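Local structure of globin domain-containing protein (Pseudomonas aeruginosa, 1TU9) at residues H51-R54 with A55-N59; L93-D96 with A97-M100; L31-S34 with P35-A39. The protein probably binds oxygen as a globin, holding a haem whose iron here carries a propanoic acid molecule. All coordinates share one frame; numbering follows the deposited sequence.

Contact 1: residues H51-R54 with A55-N59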
# COMPACT_ATOMS: atom_id res chain seq x y z
N HIS A 51 -4.42 10.24 4.21
CA HIS A 51 -5.03 10.71 2.98
C HIS A 51 -4.15 10.41 1.77
O HIS A 51 -4.63 9.96 0.73
CB HIS A 51 -5.33 12.20 3.08
CG HIS A 51 -6.40 12.52 4.07
ND1 HIS A 51 -7.74 12.36 3.80
CD2 HIS A 51 -6.32 12.96 5.35
CE1 HIS A 51 -8.44 12.71 4.86
NE2 HIS A 51 -7.61 13.08 5.82
N LEU A 52 -2.84 10.60 1.92
CA LEU A 52 -1.92 10.28 0.85
C LEU A 52 -1.95 8.80 0.52
O LEU A 52 -1.95 8.43 -0.65
CB LEU A 52 -0.51 10.73 1.21
CG LEU A 52 -0.32 12.25 1.29
CD1 LEU A 52 1.09 12.59 1.80
CD2 LEU A 52 -0.55 12.90 -0.06
N LEU A 53 -1.98 7.95 1.54
CA LEU A 53 -2.02 6.52 1.29
C LEU A 53 -3.29 6.08 0.59
O LEU A 53 -3.26 5.22 -0.28
CB LEU A 53 -1.87 5.75 2.59
CG LEU A 53 -1.83 4.23 2.44
CD1 LEU A 53 -0.60 3.81 1.65
CD2 LEU A 53 -1.85 3.56 3.80
N ARG A 54 -4.42 6.68 0.97
CA ARG A 54 -5.68 6.34 0.33
C ARG A 54 -5.57 6.57 -1.17
O ARG A 54 -6.00 5.73 -1.97
CB ARG A 54 -6.82 7.15 0.95
CG ARG A 54 -8.17 6.88 0.34
CD ARG A 54 -9.26 7.52 1.17
NE ARG A 54 -10.54 7.44 0.48
CZ ARG A 54 -11.72 7.72 1.04
NH1 ARG A 54 -11.80 8.03 2.32
NH2 ARG A 54 -12.82 7.64 0.31
N ALA A 55 -5.00 7.70 -1.56
CA ALA A 55 -4.82 8.04 -2.96
C ALA A 55 -3.74 7.16 -3.60
O ALA A 55 -3.86 6.81 -4.77
CB ALA A 55 -4.46 9.52 -3.09
N GLY A 56 -2.69 6.81 -2.85
CA GLY A 56 -1.62 5.97 -3.36
C GLY A 56 -2.08 4.57 -3.71
O GLY A 56 -1.72 4.02 -4.74
N ILE A 57 -2.89 3.98 -2.84
CA ILE A 57 -3.49 2.68 -3.12
C ILE A 57 -4.36 2.79 -4.38
O ILE A 57 -4.32 1.92 -5.25
CB ILE A 57 -4.27 2.15 -1.91
CG1 ILE A 57 -3.28 1.80 -0.79
CG2 ILE A 57 -5.06 0.92 -2.30
CD1 ILE A 57 -3.93 1.47 0.55
N MET A 58 -5.11 3.88 -4.51
CA MET A 58 -5.88 4.09 -5.73
C MET A 58 -4.97 4.13 -6.95
O MET A 58 -5.30 3.56 -7.98
CB MET A 58 -6.75 5.33 -5.65
CG MET A 58 -7.88 5.17 -4.68
SD MET A 58 -8.92 6.62 -4.47
CE MET A 58 -9.66 6.73 -6.06
N ASN A 59 -3.82 4.78 -6.85
CA ASN A 59 -2.89 4.82 -7.98
C ASN A 59 -2.38 3.42 -8.36
O ASN A 59 -2.24 3.11 -9.54
CB ASN A 59 -1.73 5.79 -7.73
CG ASN A 59 -2.19 7.25 -7.74
OD1 ASN A 59 -3.14 7.61 -8.44
ND2 ASN A 59 -1.53 8.08 -6.95
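In L53, chi1 of -177° turns CG away from the backbone N and beside the carbonyl carbon, while I57, one turn further on, keeps CG1 beside the backbone N and anti to the carbonyl carbon (chi1 -69°); these turns bring the two side chains together at a slant. They belong to helix 46-64, the distal E helix of the globin fold, and the i to i+4 spacing leaves both on its buried side. CG of L53 lies 3.9 Å from CD1 of I57. I57 CG1 also rests 3.5 Å from the carbonyl oxygen of L53, so the branched residue packs against the backbone as well as against the leucine. The same oxygen accepts the amide of I57, with N and O 2.9 Å apart and an almost straight N-H...O angle of 172°. Aliphatic side chains suit this face: L53 touches the bound propanoic acid and F23, F26 and Y27 of helix 22-32, while I57 reaches W94 and L98 of helix 90-105. L52, just before L53 in the chain, touches the haem, and its carbonyl oxygen takes the amide of the buried G56, L52 O to G56 N 2.8 Å. Around the exposed flank, R54 is extended from CG to NE and touches F23 of helix 22-32 and C17 of helix 5-17, packing that suits its long aliphatic part. Its backbone oxygen has two hydrogen-bonding partners, the amide of M58 and the hydroxyl of Y13 from helix 5-17. M58 bends its unbranched chain about the CG-SD bond and touches Y13, a role for which a pliable thioether is well fitted. Beside that doubly held oxygen, M58 CG comes to 3.3 Å from R54 O.

Contact 2: residues L93-D96 with A97-M100. With HEM (protoporphyrin IX containing Fe), chain B; PPI (propanoic acid), chain C.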
# COMPACT_ATOMS: atom_id res chain seq x y z
N LEU A 93 6.53 -5.71 4.48
CA LEU A 93 5.89 -5.29 5.72
C LEU A 93 4.68 -4.40 5.46
O LEU A 93 3.66 -4.52 6.15
CB LEU A 93 6.89 -4.57 6.63
CG LEU A 93 8.13 -5.37 7.04
CD1 LEU A 93 9.04 -4.49 7.87
CD2 LEU A 93 7.75 -6.64 7.78
N TRP A 94 4.78 -3.54 4.46
CA TRP A 94 3.66 -2.71 4.04
C TRP A 94 2.49 -3.58 3.60
O TRP A 94 1.35 -3.40 4.03
CB TRP A 94 4.13 -1.80 2.89
CG TRP A 94 3.13 -0.81 2.38
CD1 TRP A 94 3.01 0.50 2.76
CD2 TRP A 94 2.14 -1.01 1.36
NE1 TRP A 94 1.98 1.10 2.06
CE2 TRP A 94 1.43 0.19 1.21
CE3 TRP A 94 1.76 -2.11 0.58
CZ2 TRP A 94 0.38 0.33 0.30
CZ3 TRP A 94 0.72 -1.96 -0.32
CH2 TRP A 94 0.04 -0.75 -0.46
N LEU A 95 2.78 -4.58 2.78
CA LEU A 95 1.73 -5.43 2.25
C LEU A 95 1.12 -6.28 3.35
O LEU A 95 -0.10 -6.46 3.41
CB LEU A 95 2.25 -6.28 1.09
CG LEU A 95 1.18 -7.10 0.34
CD1 LEU A 95 0.07 -6.20 -0.20
CD2 LEU A 95 1.87 -7.84 -0.79
N ASP A 96 1.93 -6.80 4.25
CA ASP A 96 1.40 -7.57 5.38
C ASP A 96 0.45 -6.71 6.23
O ASP A 96 -0.59 -7.18 6.66
CB ASP A 96 2.50 -8.10 6.29
CG ASP A 96 3.35 -9.18 5.68
OD1 ASP A 96 2.94 -9.80 4.68
OD2 ASP A 96 4.45 -9.47 6.19
N ALA A 97 0.82 -5.46 6.48
CA ALA A 97 0.01 -4.57 7.30
C ALA A 97 -1.31 -4.26 6.60
O ALA A 97 -2.38 -4.21 7.23
CB ALA A 97 0.78 -3.30 7.61
N LEU A 98 -1.25 -4.07 5.29
CA LEU A 98 -2.44 -3.85 4.49
C LEU A 98 -3.38 -5.03 4.55
O LEU A 98 -4.59 -4.86 4.77
CB LEU A 98 -2.06 -3.52 3.04
CG LEU A 98 -3.24 -3.26 2.09
CD1 LEU A 98 -4.11 -2.11 2.55
CD2 LEU A 98 -2.71 -3.00 0.69
N LEU A 99 -2.86 -6.23 4.37
CA LEU A 99 -3.69 -7.41 4.42
C LEU A 99 -4.36 -7.60 5.78
O LEU A 99 -5.51 -8.03 5.85
CB LEU A 99 -2.89 -8.64 4.00
CG LEU A 99 -2.89 -8.91 2.49
CD1 LEU A 99 -4.27 -9.40 2.09
CD2 LEU A 99 -2.52 -7.71 1.62
N MET A 100 -3.65 -7.27 6.85
CA MET A 100 -4.23 -7.34 8.18
C MET A 100 -5.38 -6.32 8.33
O MET A 100 -6.44 -6.66 8.84
CB MET A 100 -3.16 -7.10 9.24
CG MET A 100 -3.49 -7.66 10.58
SD MET A 100 -2.12 -7.42 11.71
CE MET A 100 -2.93 -7.80 13.23
CHA HEM B . 5.50 9.21 1.32
CHB HEM B . 2.69 5.91 -1.06
CHC HEM B . 5.53 2.46 0.55
CHD HEM B . 7.70 5.51 3.58
C1A HEM B . 4.56 8.61 0.48
C2A HEM B . 3.60 9.30 -0.38
C3A HEM B . 2.83 8.41 -1.01
C4A HEM B . 3.25 7.09 -0.61
CMA HEM B . 1.70 8.74 -2.01
CAA HEM B . 3.51 10.82 -0.53
CBA HEM B . 4.03 11.21 -1.92
CGA HEM B . 5.32 10.52 -2.30
O1A HEM B . 6.37 10.80 -1.68
O2A HEM B . 5.32 9.68 -3.25
C1B HEM B . 3.21 4.66 -0.87
C2B HEM B . 2.76 3.40 -1.42
C3B HEM B . 3.56 2.43 -0.98
C4B HEM B . 4.54 3.10 -0.11
CMB HEM B . 1.54 3.22 -2.35
CAB HEM B . 3.47 0.91 -1.27
CBB HEM B . 3.19 0.42 -2.48
C1C HEM B . 6.29 2.99 1.56
C2C HEM B . 7.08 2.19 2.44
C3C HEM B . 7.66 3.01 3.31
C4C HEM B . 7.28 4.36 2.97
CMC HEM B . 7.18 0.67 2.35
CAC HEM B . 8.61 2.56 4.42
CBC HEM B . 8.70 3.19 5.58
C1D HEM B . 7.35 6.79 3.25
C2D HEM B . 7.85 7.94 3.93
C3D HEM B . 7.18 9.11 3.26
C4D HEM B . 6.32 8.56 2.23
CMD HEM B . 8.84 7.97 5.10
CAD HEM B . 7.39 10.57 3.70
CBD HEM B . 6.60 10.82 4.99
CGD HEM B . 6.86 12.21 5.53
O1D HEM B . 7.99 12.47 6.01
O2D HEM B . 5.94 13.08 5.49
NA HEM B . 4.29 7.27 0.30
NB HEM B . 4.31 4.45 -0.08
NC HEM B . 6.42 4.32 1.89
ND HEM B . 6.47 7.18 2.27
FE HEM B . 5.41 5.92 1.06
C1 PPI C . 3.48 5.60 3.10
C2 PPI C . 3.40 4.13 2.94
C3 PPI C . 2.47 3.64 3.97
O1 PPI C . 4.20 6.28 2.43
O2 PPI C . 2.75 6.20 4.06
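The carbonyl oxygen of L95 accepts the amide of L99, with N and O 2.9 Å apart and an N-H...O angle of 165°. The two leucine side chains run side by side, pointing the same way, and CD1 of L95 meets CD2 of L99 at 3.5 Å. Their branched, apolar ends suit a flank that faces helix 111-130, where L95 touches M121 and L99 touches R114. This is helix 90-105, the G helix of the globin fold, and through W94 it reaches the haem. CG of W94 stands anti to the backbone N (chi1 -176°), which swings the indole toward the pocket. There the vinyl carbon CAB of the haem sits over one ring face, 3.3 Å from W94 CE2, while C3 of the propanoic acid lies in plane at the edge, 3.2 Å from W94 NE1. The acid's O1 binds the haem iron. L98 runs alongside W94 and sets CD2 obliquely against the ring, 3.7 Å from W94 CZ3; F26 and F30 add edge-to-face contacts. A97, buried and small, meets F26, H29 and F30 of helix 22-32, consistent with close approach of the two helices. On the exposed side, D96 uses OD1 in a salt bridge to R118.

Contact 3: residues L31-S34 with P35-A39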
# COMPACT_ATOMS: atom_id res chain seq x y z
N LEU A 31 3.66 0.44 11.45
CA LEU A 31 4.65 0.97 12.39
C LEU A 31 5.13 -0.11 13.36
O LEU A 31 6.31 -0.16 13.69
CB LEU A 31 4.07 2.14 13.18
CG LEU A 31 3.76 3.40 12.39
CD1 LEU A 31 2.86 4.35 13.18
CD2 LEU A 31 5.05 4.04 12.05
N ALA A 32 4.22 -0.97 13.81
CA ALA A 32 4.56 -2.00 14.78
C ALA A 32 5.49 -3.05 14.20
O ALA A 32 6.20 -3.74 14.94
CB ALA A 32 3.30 -2.66 15.30
N SER A 33 5.50 -3.19 12.88
CA SER A 33 6.22 -4.28 12.23
C SER A 33 7.74 -4.18 12.27
O SER A 33 8.41 -5.20 12.17
CB SER A 33 5.76 -4.43 10.77
OG SER A 33 6.24 -3.39 9.95
N SER A 34 8.29 -2.99 12.45
CA SER A 34 9.74 -2.82 12.45
C SER A 34 10.14 -1.45 12.96
O SER A 34 9.50 -0.45 12.62
CB SER A 34 10.29 -2.97 11.04
OG SER A 34 11.66 -2.58 10.98
N PRO A 35 11.24 -1.38 13.72
CA PRO A 35 11.78 -0.08 14.11
C PRO A 35 12.18 0.76 12.91
O PRO A 35 12.20 1.98 13.01
CB PRO A 35 13.02 -0.43 14.94
CG PRO A 35 13.39 -1.77 14.52
CD PRO A 35 12.10 -2.48 14.23
N GLN A 36 12.51 0.14 11.78
CA GLN A 36 12.85 0.90 10.59
C GLN A 36 11.67 1.72 10.08
O GLN A 36 11.86 2.83 9.57
CB GLN A 36 13.32 -0.02 9.47
CG GLN A 36 14.64 -0.72 9.73
CD GLN A 36 15.06 -1.61 8.59
OE1 GLN A 36 15.14 -1.16 7.44
NE2 GLN A 36 15.30 -2.88 8.88
N ILE A 37 10.47 1.18 10.19
CA ILE A 37 9.27 1.88 9.76
C ILE A 37 8.98 3.04 10.71
O ILE A 37 8.71 4.14 10.27
CB ILE A 37 8.05 0.94 9.68
CG1 ILE A 37 8.32 -0.28 8.82
CG2 ILE A 37 6.84 1.70 9.14
CD1 ILE A 37 8.80 0.01 7.46
N ARG A 38 9.05 2.77 12.00
CA ARG A 38 8.87 3.84 12.98
C ARG A 38 9.86 4.98 12.77
O ARG A 38 9.48 6.15 12.85
CB ARG A 38 9.00 3.29 14.39
CG ARG A 38 7.90 2.33 14.71
CD ARG A 38 7.85 1.84 16.13
NE ARG A 38 8.98 1.00 16.54
CZ ARG A 38 9.05 -0.32 16.40
NH1 ARG A 38 8.10 -1.01 15.78
NH2 ARG A 38 10.10 -0.97 16.88
N ALA A 39 11.11 4.66 12.48
CA ALA A 39 12.12 5.71 12.26
C ALA A 39 11.80 6.55 11.03
O ALA A 39 11.98 7.77 11.03
CB ALA A 39 13.51 5.09 12.13
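An N-cap opens helix 35-40, the short C helix that follows the B helix of the globin fold at a tight corner. S34 occupies the capping position: OG, turned anti to its own backbone N (chi1 170°), accepts the amide of Q36 with OG and N 3.0 Å apart. The short hydroxyl side chain of serine suits this work, and P35 follows as the first helical residue, where no backbone N-H is needed. S34 O takes weak bonds from the amides of I37 and R38. R38 closes the corner from the other end. Bent at chi3 (-67°), its chain folds back so that NH1 donates to L31 O at 2.9 Å, the oxygen lying 22° out of the guanidinium plane. One face of that flat group rests on the backbone of S34 and P35. L31 CD2 packs 3.9 Å from R38 CA, and I37 CG2 lies 4.0 Å from L31 CA. S33 OG is hydrogen-bonded to F30 O. The corner thus joins helix 22-32 to helix 35-40, with S33 and S34 against L93 and I37 against L90 of helix 90-105, and I37 also reaching the haem.

Contacts 1 and 2 are partly buried stretches inside single long helices, whereas contact 3 is a surface corner between two helices. The first two share a chemistry of regular backbone bonds with apolar side chains packed a turn apart, and they meet directly, L53 CD1 lying 3.8 Å from W94 NE1, and both reach the haem and the propanoic acid. Contact 3 relies instead on a serine cap and an arginine reaching back to a carbonyl. It touches contact 2 through L93, whose CB is 3.6 Å from S33 OG, but does not touch contact 1. All three send a side chain to the haem: L52, W94 and I37.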